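Local coordinates for Alr4995 protein (Nostoc sp., PDB 6LRF) that combines arginine dihydrolase and ornithine cyclodeaminase activities in one cyanobacterial chain, the dihydrolase probably residing in its guanidine-modifying (GME-family) part, at residues B[492-497]-B[637-642]; B[608-613]-B[617-622]. One frame throughout, in Å; residues are numbered along the deposited sequence.

Contact 1 of 2, residues B[492-497]-B[637-642]; sequences VVTAGP and LHSIGV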
loop_
_atom_site.group_PDB
_atom_site.type_symbol
_atom_site.label_atom_id
_atom_site.label_comp_id
_atom_site.label_asym_id
_atom_site.label_seq_id
_atom_site.Cartn_x
_atom_site.Cartn_y
_atom_site.Cartn_z
ATOM N N VAL B 492 13.553 -17.266 20.327
ATOM C CA VAL B 492 13.827 -15.868 20.623
ATOM C C VAL B 492 12.761 -15.036 19.930
ATOM O O VAL B 492 12.391 -15.312 18.788
ATOM C CB VAL B 492 15.237 -15.444 20.162
ATOM C CG1 VAL B 492 15.455 -13.952 20.386
ATOM C CG2 VAL B 492 16.294 -16.238 20.912
ATOM N N VAL B 493 12.245 -14.038 20.631
ATOM C CA VAL B 493 11.250 -13.153 20.056
ATOM C C VAL B 493 11.803 -11.738 19.974
ATOM O O VAL B 493 12.445 -11.255 20.910
ATOM C CB VAL B 493 9.944 -13.181 20.888
ATOM C CG1 VAL B 493 8.983 -12.136 20.404
ATOM C CG2 VAL B 493 9.297 -14.564 20.795
ATOM N N THR B 494 11.590 -11.088 18.836
ATOM C CA THR B 494 11.804 -9.650 18.720
ATOM C C THR B 494 10.421 -9.026 18.600
ATOM O O THR B 494 9.530 -9.610 17.992
ATOM C CB THR B 494 12.679 -9.272 17.503
ATOM O OG1 THR B 494 11.934 -9.487 16.298
ATOM C CG2 THR B 494 13.914 -10.138 17.454
ATOM N N ALA B 495 10.204 -7.863 19.189
ATOM C CA ALA B 495 8.851 -7.322 19.161
ATOM C C ALA B 495 8.859 -5.804 19.176
ATOM O O ALA B 495 9.670 -5.211 19.865
ATOM C CB ALA B 495 8.048 -7.867 20.344
ATOM N N GLY B 496 7.951 -5.189 18.424
ATOM C CA GLY B 496 7.807 -3.744 18.428
ATOM C C GLY B 496 6.444 -3.328 18.953
ATOM O O GLY B 496 5.567 -4.179 19.140
ATOM N N PRO B 497 6.248 -2.018 19.177
ATOM C CA PRO B 497 5.034 -1.462 19.815
ATOM C C PRO B 497 3.732 -1.865 19.130
ATOM O O PRO B 497 2.716 -1.998 19.802
ATOM C CB PRO B 497 5.237 0.054 19.708
ATOM C CG PRO B 497 6.681 0.235 19.584
ATOM C CD PRO B 497 7.206 -0.959 18.825
ATOM N N LEU B 637 13.585 -2.504 12.546
ATOM C CA LEU B 637 15.034 -2.330 12.666
ATOM C C LEU B 637 15.678 -3.411 13.518
ATOM O O LEU B 637 16.812 -3.813 13.273
ATOM C CB LEU B 637 15.365 -0.961 13.266
ATOM C CG LEU B 637 16.712 -0.381 12.817
ATOM C CD1 LEU B 637 16.734 -0.371 11.289
ATOM C CD2 LEU B 637 16.988 1.032 13.367
ATOM N N HIS B 638 14.963 -3.876 14.533
ATOM C CA HIS B 638 15.518 -4.897 15.405
ATOM C C HIS B 638 15.541 -6.235 14.695
ATOM O O HIS B 638 16.455 -7.032 14.898
ATOM C CB HIS B 638 14.727 -4.974 16.709
ATOM C CG HIS B 638 14.731 -3.686 17.461
ATOM N ND1 HIS B 638 15.688 -3.380 18.404
ATOM C CD2 HIS B 638 13.937 -2.594 17.361
ATOM C CE1 HIS B 638 15.469 -2.164 18.872
ATOM N NE2 HIS B 638 14.411 -1.665 18.255
ATOM N N SER B 639 14.554 -6.468 13.842
ATOM C CA SER B 639 14.482 -7.720 13.112
ATOM C C SER B 639 15.632 -7.834 12.101
ATOM O O SER B 639 16.187 -8.925 11.897
ATOM C CB SER B 639 13.128 -7.850 12.411
ATOM O OG SER B 639 12.096 -7.986 13.370
ATOM N N ILE B 640 15.996 -6.713 11.480
ATOM C CA ILE B 640 17.082 -6.715 10.498
ATOM C C ILE B 640 18.402 -6.955 11.200
ATOM O O ILE B 640 19.228 -7.745 10.738
ATOM C CB ILE B 640 17.153 -5.394 9.700
ATOM C CG1 ILE B 640 15.914 -5.245 8.819
ATOM C CG2 ILE B 640 18.412 -5.350 8.823
ATOM C CD1 ILE B 640 15.829 -3.885 8.110
ATOM N N GLY B 641 18.585 -6.282 12.332
ATOM C CA GLY B 641 19.791 -6.434 13.133
ATOM C C GLY B 641 19.974 -7.861 13.619
ATOM O O GLY B 641 21.060 -8.443 13.508
ATOM N N VAL B 642 18.902 -8.425 14.160
ATOM C CA VAL B 642 18.872 -9.831 14.516
ATOM C C VAL B 642 19.167 -10.715 13.297
ATOM O O VAL B 642 19.931 -11.669 13.381
ATOM C CB VAL B 642 17.511 -10.208 15.115
ATOM C CG1 VAL B 642 17.334 -11.701 15.143
ATOM C CG2 VAL B 642 17.377 -9.629 16.518
#

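Contact 2 of 2, residues B[608-613]-B[617-622]; sequences DTQMDL and QEEYAK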
loop_
_atom_site.group_PDB
_atom_site.type_symbol
_atom_site.label_atom_id
_atom_site.label_comp_id
_atom_site.label_asym_id
_atom_site.label_seq_id
_atom_site.Cartn_x
_atom_site.Cartn_y
_atom_site.Cartn_z
ATOM N N ASP B 608 16.371 0.536 31.890
ATOM C CA ASP B 608 16.779 -0.760 31.344
ATOM C C ASP B 608 17.353 -0.653 29.924
ATOM O O ASP B 608 18.071 -1.540 29.473
ATOM C CB ASP B 608 15.595 -1.729 31.324
ATOM C CG ASP B 608 15.083 -2.066 32.735
ATOM O OD1 ASP B 608 14.436 -1.203 33.374
ATOM O OD2 ASP B 608 15.334 -3.198 33.195
ATOM N N THR B 609 17.002 0.417 29.216
ATOM C CA THR B 609 17.336 0.543 27.801
ATOM C C THR B 609 18.841 0.783 27.614
ATOM O O THR B 609 19.428 1.681 28.225
ATOM C CB THR B 609 16.510 1.662 27.147
ATOM O OG1 THR B 609 15.117 1.343 27.283
ATOM C CG2 THR B 609 16.823 1.779 25.642
ATOM N N GLN B 610 19.458 -0.055 26.787
ATOM C CA GLN B 610 20.885 0.024 26.515
ATOM C C GLN B 610 21.179 1.064 25.409
ATOM O O GLN B 610 20.939 0.821 24.223
ATOM C CB GLN B 610 21.406 -1.372 26.135
ATOM C CG GLN B 610 22.901 -1.427 25.803
ATOM C CD GLN B 610 23.773 -0.951 26.948
ATOM O OE1 GLN B 610 24.083 0.249 27.058
ATOM N NE2 GLN B 610 24.166 -1.884 27.824
HETATM N N MSE B 611 21.682 2.228 25.810
HETATM C CA MSE B 611 21.953 3.326 24.887
HETATM C C MSE B 611 23.361 3.251 24.289
HETATM O O MSE B 611 23.708 4.046 23.422
HETATM C CB MSE B 611 21.765 4.680 25.596
HETATM C CG MSE B 611 20.346 4.913 26.158
HETATM SE SE MSE B 611 18.937 4.887 24.801
HETATM C CE MSE B 611 19.000 6.719 24.146
ATOM N N ASP B 612 24.183 2.328 24.781
ATOM C CA ASP B 612 25.480 2.067 24.154
ATOM C C ASP B 612 25.261 0.963 23.142
ATOM O O ASP B 612 25.139 -0.207 23.499
ATOM C CB ASP B 612 26.536 1.678 25.195
ATOM C CG ASP B 612 27.898 1.253 24.568
ATOM O OD1 ASP B 612 27.983 0.920 23.360
ATOM O OD2 ASP B 612 28.897 1.223 25.312
ATOM N N LEU B 613 25.241 1.321 21.866
ATOM C CA LEU B 613 24.844 0.335 20.872
ATOM C C LEU B 613 25.891 -0.733 20.543
ATOM O O LEU B 613 25.547 -1.761 19.967
ATOM C CB LEU B 613 24.404 1.042 19.599
ATOM C CG LEU B 613 23.049 1.733 19.756
ATOM C CD1 LEU B 613 22.873 2.594 18.549
ATOM C CD2 LEU B 613 21.887 0.711 19.874
ATOM N N GLN B 617 24.569 -4.543 20.692
ATOM C CA GLN B 617 24.750 -5.560 19.659
ATOM C C GLN B 617 25.370 -6.819 20.259
ATOM O O GLN B 617 25.034 -7.941 19.880
ATOM C CB GLN B 617 25.615 -5.026 18.511
ATOM C CG GLN B 617 24.842 -4.129 17.554
ATOM C CD GLN B 617 25.700 -3.597 16.403
ATOM O OE1 GLN B 617 26.932 -3.713 16.417
ATOM N NE2 GLN B 617 25.045 -3.016 15.399
ATOM N N GLU B 618 26.269 -6.622 21.206
ATOM C CA GLU B 618 26.890 -7.740 21.901
ATOM C C GLU B 618 25.876 -8.530 22.729
ATOM O O GLU B 618 25.903 -9.762 22.758
ATOM C CB GLU B 618 28.016 -7.231 22.802
ATOM C CG GLU B 618 28.559 -8.289 23.745
ATOM C CD GLU B 618 29.394 -7.704 24.878
ATOM O OE1 GLU B 618 29.019 -6.635 25.427
ATOM O OE2 GLU B 618 30.428 -8.327 25.224
ATOM N N GLU B 619 24.984 -7.816 23.412
ATOM C CA GLU B 619 23.959 -8.464 24.228
ATOM C C GLU B 619 22.948 -9.216 23.361
ATOM O O GLU B 619 22.513 -10.317 23.729
ATOM C CB GLU B 619 23.246 -7.429 25.113
ATOM C CG GLU B 619 24.155 -6.814 26.185
ATOM C CD GLU B 619 23.564 -5.548 26.815
ATOM O OE1 GLU B 619 22.340 -5.333 26.685
ATOM O OE2 GLU B 619 24.313 -4.768 27.448
ATOM N N TYR B 620 22.564 -8.625 22.222
ATOM C CA TYR B 620 21.699 -9.323 21.257
ATOM C C TYR B 620 22.367 -10.631 20.798
ATOM O O TYR B 620 21.757 -11.699 20.814
ATOM C CB TYR B 620 21.408 -8.444 20.035
ATOM C CG TYR B 620 20.163 -7.559 20.119
ATOM C CD1 TYR B 620 19.818 -6.886 21.302
ATOM C CD2 TYR B 620 19.364 -7.369 18.999
ATOM C CE1 TYR B 620 18.671 -6.065 21.364
ATOM C CE2 TYR B 620 18.234 -6.556 19.041
ATOM C CZ TYR B 620 17.892 -5.911 20.226
ATOM O OH TYR B 620 16.761 -5.116 20.247
ATOM N N ALA B 621 23.622 -10.517 20.373
ATOM C CA ALA B 621 24.353 -11.636 19.805
ATOM C C ALA B 621 24.461 -12.759 20.824
ATOM O O ALA B 621 24.362 -13.926 20.473
ATOM C CB ALA B 621 25.739 -11.194 19.343
ATOM N N LYS B 622 24.651 -12.396 22.087
ATOM C CA LYS B 622 24.763 -13.386 23.148
ATOM C C LYS B 622 23.460 -14.165 23.333
ATOM O O LYS B 622 23.460 -15.398 23.404
ATOM C CB LYS B 622 25.170 -12.724 24.463
ATOM C CG LYS B 622 25.397 -13.728 25.588
ATOM C CD LYS B 622 25.834 -13.028 26.874
ATOM C CE LYS B 622 24.722 -12.177 27.477
ATOM N NZ LYS B 622 23.598 -13.015 28.022
#

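Contact 1 of 2, residues B[492-497]-B[637-642]
Thr494 meets Ser639 and Val642 in a small, buried strand-to-helix contact of the Rossmann-fold region, where strand 491-495, inside the parallel sheet, faces the first turns of helix 637-645. The single threonine side chain serves both halves of it. Its methyl and the valine reach toward each other tip to tip, Thr494 CG2 lying 3.6 Å from Val642 CG2. Its hydroxyl turns to the start of the helix, with Thr494 OG1 3.3 Å from Ser639 OG. The firmer polar partner of both hydroxyls is Ser635: its OG hydrogen-bonds to both, so each of these buried hydroxyls has a partner just beyond the end of strand 629-633. The first torsion of Thr494 (chi1 71°) sets this division, wedging OG1 between the backbone N and the carbonyl carbon while CG2 stands beside the backbone N, on the valine's side. Val642 is held in the helix by its own N, which bonds His638 O at 2.9 Å. Around the contact, strand 491-495 pairs with strands 519-523 and 629-633, Val642 also packs on Ile630 and Leu521, and Leu637, His638 and Ile640 touch the second subunit.

Contact 2 of 2, residues B[608-613]-B[617-622]
Gln610 NE2 donates a hydrogen bond of 2.9 Å to Glu619 OE2 across the N-capped start of helix 613-624 in the Rossmann-fold region, tying the loop that leads into the helix to its second turn. The bond is moderately bent (152°) and reaches the carboxylate oxygen on its syn side, somewhat out of the carboxylate plane; the two side chains cross at about a right angle, their amide and carboxylate planes 58° apart. Beside it, Gln617 N bonds Leu613 O at 3.0 Å, the first-turn bond of the helix, and Gln617 CG also rests 3.5 Å from Leu613 O. Further out, Gln617 turns its amide to the second subunit, meeting Arg425 and the carbonyls of Ile600 and Asp602 there. Asp612 is the N-cap: its OD1 accepts Lys615 N and, weakly, Ile614 N. The chain of Gln610 starts with CG anti to the backbone N (chi1 179°) and bends at chi2, bringing the amide back over its own loop, where OE1 accepts the backbone N of Asp612. With an alanine here, Glu619 OE2 would probably lose this donor and Asp612 N its acceptor. That second bond, Asp612 N to Gln610 OE1, measures 3.1 Å.

In the fold
From the N terminus, the chain passes the GME-family region and the middle regions before strand 491-495 opens the Rossmann-type sheet. Contact 1 closes a long loop of 139 residues, bringing that strand to helix 637-645. Contact 2 falls wholly within this loop; it spans only three intervening residues, all helical, and folds the loop after strand 594-597 onto helix 613-624, the helix it leads into. The two nest without crossing. Their centres are about 13 Å apart and they touch directly: His638 ND1 lies 2.7 Å from Tyr620 OH, probably a hydrogen bond, and Val642 packs on the tyrosine ring. Contact 1 thus ties an inner strand to helix 637-645, Tyr620 links the two helices, and both contacts border the second subunit.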